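Local coordinates for protein aminoglycoside N(3)-acetyltransferase, AAC(3)-IVa (Escherichia coli, PDB 6MN4) that acetylates the 3-amino group of 2-deoxystreptamine antibiotics with acetyl-CoA, and so probably confers resistance to aminoglycosides such as gentamicin, tobramycin and apramycin, at residues Gly167-Cys172 against Asp184-Asp189; Leu28-Phe33 against Val61-Ser66. The protein carries 1 engineered substitution. All blocks are in the same frame, centred on the assembly; numbering follows the deposited sequence.

Contact 1: residues Gly167-Cys172 against Asp184-Asp189; sequences GVPRHC and DYLEND. With AM2 (apramycin), chain G.
The Y185 ring has R170 O above one face, 3.1 Å from the ring plane and displaced toward the rim, while C172 N and E187 OE1 lie at its edge. The guanidinium of R170 is sandwiched: apramycin OB2 is over the centre of one face, and D189 OD1 lies over the opposite face, displaced toward NH1. The carboxylate of D189 is turned 60° from the guanidinium plane, and NH1 forms a salt bridge with its OD2. Y185 CG stands between its own backbone N and carbonyl carbon (chi1 60°), which folds the ring across to R170, whose CB touches Y185 CZ at 3.6 Å. The R170 chain, bent at chi2 and chi3, passes E187 at about a right angle, CG lying 3.8 Å from E187 OE1.

Four backbone hydrogen bonds fasten the strands, two in the V168–E187 pair and two in the R170–Y185 pair; the Y185 N to R170 O bond measures 2.9 Å. On the sheet face of P169, H171, L186 and D184, P169 CD meets L186 CD2 at 4.2 Å, while D184 is salt-bridged to R182.

E187 is extended, CG anti to the backbone N (chi1 -171°), and its OE2 accepts a hydrogen bond from the apramycin hydroxyl OC3 at 3.0 Å. H171 meets the far end of the drug, ND1 lying 2.8 Å from apramycin OB6; its NE2 has a weak hydrogen bond to D70. H126 and E251 bind the same antibiotic from elsewhere in the chain. This is a twisted antiparallel beta hairpin whose R170, H171 and E187, with D189 just beyond its second strand, form one wall of the aminoglycoside pocket.

Contact 2: residues Leu28-Phe33 against Val61-Ser66; sequences LVHSSF and VMPSWS. With AM2 (apramycin), chain G; PO4 (phosphate ion), chain M.
L28 and V61 pair in two neighbouring parallel strands, 26-31 and 59-63, near the middle of the mixed sheet, joined by a beta-alpha-beta connection through helices 33-36 and 42-54. V29 N donates to V61 O at 2.9 Å, and L28 CA makes a CA-H...O contact with the same oxygen. The next bond is denied because P63 has no N-H: its CD packs 3.2 Å from V29 O instead. On one side of the sheet L28 CD1 touches V61 CG1 at 3.9 Å and also reaches P63 CD; F106 of strand 106-109 adjoins both L28 and V61. M62 CG is anti to its carbonyl carbon (chi1 -58°), bringing CG within 3.5 Å of V29 CG2, and V87 and F91 of helix 86-91 adjoin M62.

The proline ring leans over H30: CD lies 4.0 Å above one imidazole face, offset toward the rim, and CG approaches ND1. Beyond the strands the two segments diverge. Apramycin CC4 stands 3.5 Å above one face of W65, offset toward the rim, while W65 CZ2 is 3.2 Å from the amino nitrogen NC4. F33 N, with V86 N, binds a phosphate that probably came from the crystallisation liquor. Two neighbouring parallel strands joined through helices in this way form a beta-alpha-beta crossover, here with a drug-pocket residue on the loop following its second strand.

From the N terminus, strand 26-31 leads through helices 33-36 and 42-54 to strand 59-63, and contact 2 closes this mostly helical loop of 27 residues inside the central sheet. The chain then builds strands 98-99, 106-109 and 141-145 and helix 153-161 before contact 1 zips up a tight excursion of 11 residues, the far end of the hairpin 168-176/179-187. The two loops follow in series, neither nesting nor crossing. The centres of contact 1 and contact 2 are about 21 Å apart and the nearest atoms of contact 1 and contact 2 about 8 Å, without touching; apramycin bridges them, held between W65 and the hairpin. Just past contact 1, C191 joins H243, C249 and C252 at the zinc ion.

Contact 1: residues Gly167-Cys172 against Asp184-Asp189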
ATOM      1  N   GLY A 167     -10.875  17.447   3.501  1.00 57.33           N
ATOM      2  CA  GLY A 167     -11.717  16.269   3.432  1.00 60.89           C
ATOM      3  C   GLY A 167     -12.684  16.356   2.269  1.00 66.40           C
ATOM      4  O   GLY A 167     -13.617  17.166   2.286  1.00 74.79           O
ATOM      5  N   VAL A 168     -12.467  15.535   1.249  1.00 62.22           N
ATOM      6  CA  VAL A 168     -13.244  15.605   0.014  1.00 65.19           C
ATOM      7  C   VAL A 168     -14.295  14.499   0.025  1.00 62.65           C
ATOM      8  O   VAL A 168     -14.002  13.375   0.458  1.00 56.26           O
ATOM      9  CB  VAL A 168     -12.323  15.516  -1.213  1.00 69.02           C
ATOM     10  CG1 VAL A 168     -13.095  15.101  -2.454  1.00 75.08           C
ATOM     11  CG2 VAL A 168     -11.625  16.851  -1.435  1.00 72.54           C
ATOM     12  N   PRO A 169     -15.526  14.774  -0.412  1.00 63.54           N
ATOM     13  CA  PRO A 169     -16.584  13.749  -0.378  1.00 68.01           C
ATOM     14  C   PRO A 169     -16.323  12.633  -1.380  1.00 68.16           C
ATOM     15  O   PRO A 169     -16.252  12.864  -2.590  1.00 68.11           O
ATOM     16  CB  PRO A 169     -17.852  14.537  -0.728  1.00 71.20           C
ATOM     17  CG  PRO A 169     -17.360  15.737  -1.467  1.00 70.60           C
ATOM     18  CD  PRO A 169     -16.047  16.086  -0.837  1.00 65.91           C
ATOM     19  N   ARG A 170     -16.184  11.418  -0.861  1.00 65.74           N
ATOM     20  CA  ARG A 170     -16.051  10.217  -1.666  1.00 64.64           C
ATOM     21  C   ARG A 170     -17.027   9.177  -1.130  1.00 68.48           C
ATOM     22  O   ARG A 170     -17.479   9.261   0.014  1.00 72.08           O
ATOM     23  CB  ARG A 170     -14.611   9.685  -1.639  1.00 62.38           C
ATOM     24  CG  ARG A 170     -13.585  10.647  -2.224  1.00 55.35           C
ATOM     25  CD  ARG A 170     -13.710  10.739  -3.737  1.00 55.39           C
ATOM     26  NE  ARG A 170     -13.442  12.084  -4.240  1.00 60.44           N
ATOM     27  CZ  ARG A 170     -12.271  12.477  -4.731  1.00 65.47           C
ATOM     28  NH1 ARG A 170     -11.255  11.629  -4.784  1.00 67.61           N
ATOM     29  NH2 ARG A 170     -12.113  13.716  -5.172  1.00 67.77           N
ATOM     30  N   HIS A 171     -17.364   8.193  -1.962  1.00 76.06           N
ATOM     31  CA  HIS A 171     -18.371   7.218  -1.572  1.00 77.39           C
ATOM     32  C   HIS A 171     -18.017   5.832  -2.091  1.00 74.50           C
ATOM     33  O   HIS A 171     -17.204   5.666  -3.002  1.00 77.61           O
ATOM     34  CB  HIS A 171     -19.764   7.617  -2.072  1.00 81.02           C
ATOM     35  CG  HIS A 171     -20.013   7.273  -3.507  1.00 85.76           C
ATOM     36  ND1 HIS A 171     -19.784   8.163  -4.534  1.00 87.16           N
ATOM     37  CD2 HIS A 171     -20.483   6.143  -4.086  1.00 86.83           C
ATOM     38  CE1 HIS A 171     -20.102   7.596  -5.684  1.00 88.53           C
ATOM     39  NE2 HIS A 171     -20.525   6.369  -5.441  1.00 88.00           N
ATOM     40  N   CYS A 172     -18.648   4.834  -1.478  1.00 66.66           N
ATOM     41  CA  CYS A 172     -18.605   3.450  -1.926  1.00 68.80           C
ATOM     42  C   CYS A 172     -19.994   2.860  -1.707  1.00 70.76           C
ATOM     43  O   CYS A 172     -20.942   3.569  -1.354  1.00 73.17           O
ATOM     44  CB  CYS A 172     -17.517   2.662  -1.187  1.00 68.56           C
ATOM     45  SG  CYS A 172     -17.875   2.363   0.563  1.00 70.90           S
ATOM     46  N   ASP A 184     -21.571   7.458   2.082  1.00 71.54           N
ATOM     47  CA  ASP A 184     -20.827   8.684   1.818  1.00 68.67           C
ATOM     48  C   ASP A 184     -19.886   8.988   2.974  1.00 65.33           C
ATOM     49  O   ASP A 184     -20.274   8.904   4.143  1.00 67.54           O
ATOM     50  CB  ASP A 184     -21.774   9.859   1.596  1.00 68.41           C
ATOM     51  CG  ASP A 184     -22.770   9.592   0.506  1.00 70.87           C
ATOM     52  OD1 ASP A 184     -23.715   8.817   0.755  1.00 77.56           O
ATOM     53  OD2 ASP A 184     -22.608  10.151  -0.598  1.00 71.92           O
ATOM     54  N   TYR A 185     -18.650   9.348   2.638  1.00 68.14           N
ATOM     55  CA  TYR A 185     -17.632   9.694   3.616  1.00 67.14           C
ATOM     56  C   TYR A 185     -16.801  10.841   3.055  1.00 67.47           C
ATOM     57  O   TYR A 185     -17.026  11.309   1.935  1.00 67.69           O
ATOM     58  CB  TYR A 185     -16.761   8.480   3.958  1.00 67.84           C
ATOM     59  CG  TYR A 185     -16.026   7.896   2.769  1.00 65.73           C
ATOM     60  CD1 TYR A 185     -14.726   8.282   2.474  1.00 65.22           C
ATOM     61  CD2 TYR A 185     -16.633   6.957   1.944  1.00 66.29           C
ATOM     62  CE1 TYR A 185     -14.049   7.752   1.389  1.00 65.04           C
ATOM     63  CE2 TYR A 185     -15.963   6.420   0.856  1.00 66.69           C
ATOM     64  CZ  TYR A 185     -14.670   6.823   0.583  1.00 65.74           C
ATOM     65  OH  TYR A 185     -13.996   6.299  -0.497  1.00 63.96           O
ATOM     66  N   LEU A 186     -15.828  11.298   3.835  1.00 75.13           N
ATOM     67  CA  LEU A 186     -14.934  12.371   3.410  1.00 75.21           C
ATOM     68  C   LEU A 186     -13.503  11.860   3.480  1.00 69.72           C
ATOM     69  O   LEU A 186     -12.981  11.609   4.570  1.00 78.93           O
ATOM     70  CB  LEU A 186     -15.132  13.618   4.267  1.00 76.54           C
ATOM     71  CG  LEU A 186     -16.488  14.285   4.024  1.00 75.85           C
ATOM     72  CD1 LEU A 186     -17.251  14.446   5.329  1.00 84.41           C
ATOM     73  CD2 LEU A 186     -16.327  15.620   3.309  1.00 75.67           C
ATOM     74  N   GLU A 187     -12.879  11.703   2.320  1.00 66.83           N
ATOM     75  CA  GLU A 187     -11.536  11.156   2.210  1.00 72.18           C
ATOM     76  C   GLU A 187     -10.514  12.274   2.030  1.00 72.84           C
ATOM     77  O   GLU A 187     -10.838  13.395   1.632  1.00 79.11           O
ATOM     78  CB  GLU A 187     -11.450  10.166   1.041  1.00 76.81           C
ATOM     79  CG  GLU A 187     -10.152   9.371   0.972  1.00 86.22           C
ATOM     80  CD  GLU A 187     -10.249   8.148   0.087  1.00 97.71           C
ATOM     81  OE1 GLU A 187     -11.039   8.168  -0.883  1.00100.67           O
ATOM     82  OE2 GLU A 187      -9.525   7.169   0.361  1.00102.82           O
ATOM     83  N   ASN A 188      -9.264  11.949   2.342  1.00 62.09           N
ATOM     84  CA  ASN A 188      -8.143  12.869   2.184  1.00 69.18           C
ATOM     85  C   ASN A 188      -7.269  12.451   1.002  1.00 71.97           C
ATOM     86  O   ASN A 188      -6.084  12.139   1.145  1.00 82.82           O
ATOM     87  CB  ASN A 188      -7.328  12.918   3.472  1.00 78.16           C
ATOM     88  CG  ASN A 188      -6.757  11.559   3.845  1.00 83.07           C
ATOM     89  OD1 ASN A 188      -7.499  10.609   4.098  1.00 82.14           O
ATOM     90  ND2 ASN A 188      -5.433  11.457   3.855  1.00 83.94           N
ATOM     91  N   ASP A 189      -7.853  12.441  -0.188  1.00 70.21           N
ATOM     92  CA  ASP A 189      -7.090  12.062  -1.364  1.00 75.80           C
ATOM     93  C   ASP A 189      -6.869  13.262  -2.275  1.00 72.24           C
ATOM     94  O   ASP A 189      -7.565  14.278  -2.197  1.00 61.98           O
ATOM     95  CB  ASP A 189      -7.761  10.918  -2.140  1.00 78.83           C
ATOM     96  CG  ASP A 189      -9.166  11.248  -2.593  1.00 81.18           C
ATOM     97  OD1 ASP A 189      -9.691  12.321  -2.222  1.00 84.55           O
ATOM     98  OD2 ASP A 189      -9.747  10.425  -3.333  1.00 81.02           O
TER
HETATM   99  CA1 AM2 G 301      -7.796   7.638  -6.535  0.96105.37           C
HETATM  100  CA2 AM2 G 301      -7.861   9.130  -6.878  0.96101.47           C
HETATM  101  CA3 AM2 G 301      -9.279   9.700  -6.742  0.96101.27           C
HETATM  102  CA4 AM2 G 301     -10.311   8.852  -7.415  0.96103.28           C
HETATM  103  CA5 AM2 G 301     -10.193   7.367  -6.977  0.96103.51           C
HETATM  104  CA6 AM2 G 301     -11.270   6.548  -7.565  0.96 98.48           C
HETATM  105  CA7 AM2 G 301     -12.614   7.087  -7.042  0.96100.62           C
HETATM  106  CA8 AM2 G 301     -12.854   8.533  -7.542  0.96101.33           C
HETATM  107  CA9 AM2 G 301     -14.126   6.233  -8.753  0.96101.98           C
HETATM  108  OA4 AM2 G 301      -8.839   6.833  -7.305  0.96107.45           O
HETATM  109  OA5 AM2 G 301     -11.698   9.441  -7.222  0.96101.22           O
HETATM  110  NA2 AM2 G 301      -6.977   9.859  -5.969  0.96 99.46           N
HETATM  111  NA7 AM2 G 301     -13.715   6.183  -7.356  0.96101.99           N
HETATM  112  OA6 AM2 G 301     -11.167   6.692  -8.993  0.96 94.06           O
HETATM  113  OA8 AM2 G 301     -13.910   9.070  -6.891  0.96106.16           O
HETATM  114  OA1 AM2 G 301      -8.077   7.493  -5.219  0.96103.23           O
HETATM  115  CB1 AM2 G 301     -14.875   9.563  -7.722  0.96112.44           C
HETATM  116  CB2 AM2 G 301     -14.334  10.438  -8.875  0.96117.17           C
HETATM  117  CB3 AM2 G 301     -15.424  11.063  -9.656  0.96117.72           C
HETATM  118  CB4 AM2 G 301     -16.795  10.665  -9.211  0.96117.84           C
HETATM  119  CB5 AM2 G 301     -16.990  10.802  -7.679  0.96117.42           C
HETATM  120  CB6 AM2 G 301     -18.133   9.963  -7.256  0.96118.98           C
HETATM  121  OB1 AM2 G 301     -15.835  10.358  -6.901  0.96113.82           O
HETATM  122  NB4 AM2 G 301     -17.795  11.517  -9.902  0.96117.68           N
HETATM  123  OB2 AM2 G 301     -13.510  11.492  -8.340  0.96118.74           O
HETATM  124  OB3 AM2 G 301     -15.261  10.700 -11.070  0.96116.22           O
HETATM  125  OB6 AM2 G 301     -17.699   9.156  -6.204  0.96119.19           O
HETATM  126  CC1 AM2 G 301      -7.115   6.719  -4.459  0.96 98.56           C
HETATM  127  CC2 AM2 G 301      -7.888   6.285  -3.222  0.96 93.51           C
HETATM  128  CC3 AM2 G 301      -6.943   5.587  -2.232  0.96 97.15           C
HETATM  129  CC4 AM2 G 301      -6.403   4.294  -2.811  0.96 98.05           C
HETATM  130  CC5 AM2 G 301      -6.145   4.284  -4.332  0.96 98.53           C
HETATM  131  CC6 AM2 G 301      -6.536   5.511  -5.204  0.96 99.53           C
HETATM  132  NC4 AM2 G 301      -5.141   3.999  -2.116  0.96 99.83           N
HETATM  133  NC6 AM2 G 301      -5.309   5.898  -5.912  0.96101.63           N
HETATM  134  OC2 AM2 G 301      -8.463   7.421  -2.625  0.96 87.46           O
HETATM  135  OC3 AM2 G 301      -7.655   5.284  -1.058  0.96100.04           O

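Contact 2: residues Leu28-Phe33 against Val61-Ser66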
ATOM      1  N   LEU A  28       4.450  -5.170   4.028  1.00 46.01           N
ATOM      2  CA  LEU A  28       3.434  -4.672   3.112  1.00 49.23           C
ATOM      3  C   LEU A  28       4.126  -4.178   1.850  1.00 53.93           C
ATOM      4  O   LEU A  28       4.971  -3.279   1.916  1.00 56.08           O
ATOM      5  CB  LEU A  28       2.627  -3.549   3.765  1.00 45.25           C
ATOM      6  CG  LEU A  28       1.804  -2.674   2.819  1.00 42.90           C
ATOM      7  CD1 LEU A  28       0.682  -3.480   2.154  1.00 42.86           C
ATOM      8  CD2 LEU A  28       1.260  -1.459   3.553  1.00 39.02           C
ATOM      9  N   VAL A  29       3.780  -4.761   0.704  1.00 44.30           N
ATOM     10  CA  VAL A  29       4.474  -4.466  -0.543  1.00 40.80           C
ATOM     11  C   VAL A  29       3.504  -3.856  -1.546  1.00 35.48           C
ATOM     12  O   VAL A  29       2.346  -4.275  -1.655  1.00 35.56           O
ATOM     13  CB  VAL A  29       5.173  -5.715  -1.129  1.00 34.99           C
ATOM     14  CG1 VAL A  29       5.882  -6.489  -0.035  1.00 36.17           C
ATOM     15  CG2 VAL A  29       4.204  -6.606  -1.861  1.00 51.60           C
ATOM     16  N   HIS A  30       3.976  -2.830  -2.246  1.00 35.66           N
ATOM     17  CA  HIS A  30       3.305  -2.271  -3.409  1.00 40.36           C
ATOM     18  C   HIS A  30       4.213  -2.490  -4.607  1.00 43.97           C
ATOM     19  O   HIS A  30       5.387  -2.106  -4.570  1.00 40.19           O
ATOM     20  CB  HIS A  30       3.017  -0.779  -3.229  1.00 42.23           C
ATOM     21  CG  HIS A  30       2.324  -0.447  -1.946  1.00 43.64           C
ATOM     22  ND1 HIS A  30       0.997  -0.078  -1.891  1.00 42.36           N
ATOM     23  CD2 HIS A  30       2.773  -0.430  -0.667  1.00 37.82           C
ATOM     24  CE1 HIS A  30       0.660   0.153  -0.634  1.00 39.17           C
ATOM     25  NE2 HIS A  30       1.717  -0.061   0.127  1.00 38.41           N
ATOM     26  N   SER A  31       3.683  -3.110  -5.659  1.00 43.47           N
ATOM     27  CA  SER A  31       4.518  -3.567  -6.759  1.00 44.48           C
ATOM     28  C   SER A  31       3.987  -3.089  -8.101  1.00 42.36           C
ATOM     29  O   SER A  31       2.773  -2.962  -8.301  1.00 40.01           O
ATOM     30  CB  SER A  31       4.634  -5.095  -6.766  1.00 35.14           C
ATOM     31  OG  SER A  31       3.356  -5.700  -6.771  1.00 48.41           O
ATOM     32  N   SER A  32       4.919  -2.807  -9.009  1.00 45.78           N
ATOM     33  CA  SER A  32       4.648  -2.628 -10.432  1.00 45.79           C
ATOM     34  C   SER A  32       5.445  -3.709 -11.157  1.00 50.87           C
ATOM     35  O   SER A  32       6.652  -3.555 -11.376  1.00 47.78           O
ATOM     36  CB  SER A  32       5.034  -1.230 -10.903  1.00 44.88           C
ATOM     37  OG  SER A  32       4.790  -1.066 -12.292  1.00 45.59           O
ATOM     38  N   PHE A  33       4.772  -4.807 -11.514  1.00 50.88           N
ATOM     39  CA  PHE A  33       5.445  -5.927 -12.167  1.00 58.70           C
ATOM     40  C   PHE A  33       6.089  -5.533 -13.490  1.00 50.28           C
ATOM     41  O   PHE A  33       6.995  -6.231 -13.955  1.00 39.15           O
ATOM     42  CB  PHE A  33       4.455  -7.073 -12.388  1.00 54.79           C
ATOM     43  CG  PHE A  33       5.092  -8.349 -12.865  1.00 47.03           C
ATOM     44  CD1 PHE A  33       5.818  -9.147 -11.996  1.00 46.95           C
ATOM     45  CD2 PHE A  33       4.969  -8.749 -14.185  1.00 39.17           C
ATOM     46  CE1 PHE A  33       6.405 -10.319 -12.439  1.00 37.33           C
ATOM     47  CE2 PHE A  33       5.552  -9.914 -14.627  1.00 39.45           C
ATOM     48  CZ  PHE A  33       6.272 -10.697 -13.754  1.00 38.50           C
ATOM     49  N   VAL A  61       1.677  -8.735   3.301  1.00 48.51           N
ATOM     50  CA  VAL A  61       0.484  -7.918   3.119  1.00 49.06           C
ATOM     51  C   VAL A  61       0.624  -7.138   1.822  1.00 45.05           C
ATOM     52  O   VAL A  61       1.707  -6.641   1.499  1.00 49.14           O
ATOM     53  CB  VAL A  61       0.253  -6.963   4.307  1.00 38.99           C
ATOM     54  CG1 VAL A  61      -1.122  -6.318   4.217  1.00 39.51           C
ATOM     55  CG2 VAL A  61       0.411  -7.708   5.609  1.00 40.13           C
ATOM     56  N   MET A  62      -0.469  -7.050   1.073  1.00 37.26           N
ATOM     57  CA  MET A  62      -0.521  -6.324  -0.184  1.00 36.75           C
ATOM     58  C   MET A  62      -1.883  -5.660  -0.305  1.00 41.10           C
ATOM     59  O   MET A  62      -2.878  -6.180   0.214  1.00 40.35           O
ATOM     60  CB  MET A  62      -0.292  -7.244  -1.398  1.00 51.05           C
ATOM     61  CG  MET A  62       1.031  -7.997  -1.385  1.00 56.34           C
ATOM     62  SD  MET A  62       1.229  -9.172  -2.743  1.00 54.78           S
ATOM     63  CE  MET A  62       1.022  -8.076  -4.128  1.00 60.29           C
ATOM     64  N   PRO A  63      -1.954  -4.504  -0.964  1.00 37.42           N
ATOM     65  CA  PRO A  63      -3.260  -3.895  -1.233  1.00 38.26           C
ATOM     66  C   PRO A  63      -4.115  -4.813  -2.092  1.00 45.28           C
ATOM     67  O   PRO A  63      -3.609  -5.634  -2.862  1.00 43.40           O
ATOM     68  CB  PRO A  63      -2.906  -2.597  -1.971  1.00 40.23           C
ATOM     69  CG  PRO A  63      -1.496  -2.796  -2.464  1.00 39.16           C
ATOM     70  CD  PRO A  63      -0.838  -3.672  -1.448  1.00 38.27           C
ATOM     71  N   SER A  64      -5.432  -4.676  -1.950  1.00 39.76           N
ATOM     72  CA  SER A  64      -6.331  -5.618  -2.597  1.00 40.84           C
ATOM     73  C   SER A  64      -7.713  -5.013  -2.800  1.00 42.12           C
ATOM     74  O   SER A  64      -8.713  -5.737  -2.841  1.00 43.11           O
ATOM     75  CB  SER A  64      -6.416  -6.905  -1.768  1.00 40.85           C
ATOM     76  OG  SER A  64      -7.056  -7.946  -2.485  1.00 51.41           O
ATOM     77  N   TRP A  65      -7.786  -3.695  -2.937  1.00 45.27           N
ATOM     78  CA  TRP A  65      -9.084  -3.056  -3.077  1.00 43.67           C
ATOM     79  C   TRP A  65      -9.545  -3.079  -4.531  1.00 46.82           C
ATOM     80  O   TRP A  65      -8.761  -3.295  -5.461  1.00 51.77           O
ATOM     81  CB  TRP A  65      -9.046  -1.619  -2.554  1.00 49.08           C
ATOM     82  CG  TRP A  65      -8.006  -0.742  -3.186  1.00 52.73           C
ATOM     83  CD1 TRP A  65      -8.054  -0.169  -4.424  1.00 53.32           C
ATOM     84  CD2 TRP A  65      -6.771  -0.319  -2.595  1.00 52.87           C
ATOM     85  NE1 TRP A  65      -6.920   0.578  -4.644  1.00 53.17           N
ATOM     86  CE2 TRP A  65      -6.118   0.503  -3.536  1.00 50.03           C
ATOM     87  CE3 TRP A  65      -6.152  -0.558  -1.364  1.00 52.71           C
ATOM     88  CZ2 TRP A  65      -4.877   1.082  -3.286  1.00 48.01           C
ATOM     89  CZ3 TRP A  65      -4.918   0.026  -1.115  1.00 48.25           C
ATOM     90  CH2 TRP A  65      -4.294   0.832  -2.072  1.00 46.07           C
ATOM     91  N   SER A  66     -10.845  -2.849  -4.714  1.00 53.07           N
ATOM     92  CA  SER A  66     -11.483  -2.934  -6.021  1.00 56.35           C
ATOM     93  C   SER A  66     -11.447  -1.622  -6.789  1.00 61.30           C
ATOM     94  O   SER A  66     -11.465  -1.637  -8.026  1.00 69.71           O
ATOM     95  CB  SER A  66     -12.939  -3.374  -5.863  1.00 61.93           C
ATOM     96  OG  SER A  66     -13.731  -2.305  -5.370  1.00 71.22           O
TER
HETATM   97  CA1 AM2 G 301      -7.796   7.638  -6.535  0.96105.37           C
HETATM   98  CA2 AM2 G 301      -7.861   9.130  -6.878  0.96101.47           C
HETATM   99  CA3 AM2 G 301      -9.279   9.700  -6.742  0.96101.27           C
HETATM  100  CA4 AM2 G 301     -10.311   8.852  -7.415  0.96103.28           C
HETATM  101  CA5 AM2 G 301     -10.193   7.367  -6.977  0.96103.51           C
HETATM  102  CA6 AM2 G 301     -11.270   6.548  -7.565  0.96 98.48           C
HETATM  103  CA7 AM2 G 301     -12.614   7.087  -7.042  0.96100.62           C
HETATM  104  CA8 AM2 G 301     -12.854   8.533  -7.542  0.96101.33           C
HETATM  105  CA9 AM2 G 301     -14.126   6.233  -8.753  0.96101.98           C
HETATM  106  OA4 AM2 G 301      -8.839   6.833  -7.305  0.96107.45           O
HETATM  107  OA5 AM2 G 301     -11.698   9.441  -7.222  0.96101.22           O
HETATM  108  NA2 AM2 G 301      -6.977   9.859  -5.969  0.96 99.46           N
HETATM  109  NA7 AM2 G 301     -13.715   6.183  -7.356  0.96101.99           N
HETATM  110  OA6 AM2 G 301     -11.167   6.692  -8.993  0.96 94.06           O
HETATM  111  OA8 AM2 G 301     -13.910   9.070  -6.891  0.96106.16           O
HETATM  112  OA1 AM2 G 301      -8.077   7.493  -5.219  0.96103.23           O
HETATM  113  CB1 AM2 G 301     -14.875   9.563  -7.722  0.96112.44           C
HETATM  114  CB2 AM2 G 301     -14.334  10.438  -8.875  0.96117.17           C
HETATM  115  CB3 AM2 G 301     -15.424  11.063  -9.656  0.96117.72           C
HETATM  116  CB4 AM2 G 301     -16.795  10.665  -9.211  0.96117.84           C
HETATM  117  CB5 AM2 G 301     -16.990  10.802  -7.679  0.96117.42           C
HETATM  118  CB6 AM2 G 301     -18.133   9.963  -7.256  0.96118.98           C
HETATM  119  OB1 AM2 G 301     -15.835  10.358  -6.901  0.96113.82           O
HETATM  120  NB4 AM2 G 301     -17.795  11.517  -9.902  0.96117.68           N
HETATM  121  OB2 AM2 G 301     -13.510  11.492  -8.340  0.96118.74           O
HETATM  122  OB3 AM2 G 301     -15.261  10.700 -11.070  0.96116.22           O
HETATM  123  OB6 AM2 G 301     -17.699   9.156  -6.204  0.96119.19           O
HETATM  124  CC1 AM2 G 301      -7.115   6.719  -4.459  0.96 98.56           C
HETATM  125  CC2 AM2 G 301      -7.888   6.285  -3.222  0.96 93.51           C
HETATM  126  CC3 AM2 G 301      -6.943   5.587  -2.232  0.96 97.15           C
HETATM  127  CC4 AM2 G 301      -6.403   4.294  -2.811  0.96 98.05           C
HETATM  128  CC5 AM2 G 301      -6.145   4.284  -4.332  0.96 98.53           C
HETATM  129  CC6 AM2 G 301      -6.536   5.511  -5.204  0.96 99.53           C
HETATM  130  NC4 AM2 G 301      -5.141   3.999  -2.116  0.96 99.83           N
HETATM  131  NC6 AM2 G 301      -5.309   5.898  -5.912  0.96101.63           N
HETATM  132  OC2 AM2 G 301      -8.463   7.421  -2.625  0.96 87.46           O
HETATM  133  OC3 AM2 G 301      -7.655   5.284  -1.058  0.96100.04           O
HETATM  134  P   PO4 M 307       1.627  -4.472 -13.845  1.00 80.74           P
HETATM  135  O1  PO4 M 307       2.375  -3.188 -14.117  1.00 78.84           O
HETATM  136  O2  PO4 M 307       2.141  -5.564 -14.755  1.00 81.24           O
HETATM  137  O3  PO4 M 307       0.160  -4.244 -14.116  1.00 75.14           O
HETATM  138  O4  PO4 M 307       1.833  -4.885 -12.405  1.00 78.35           O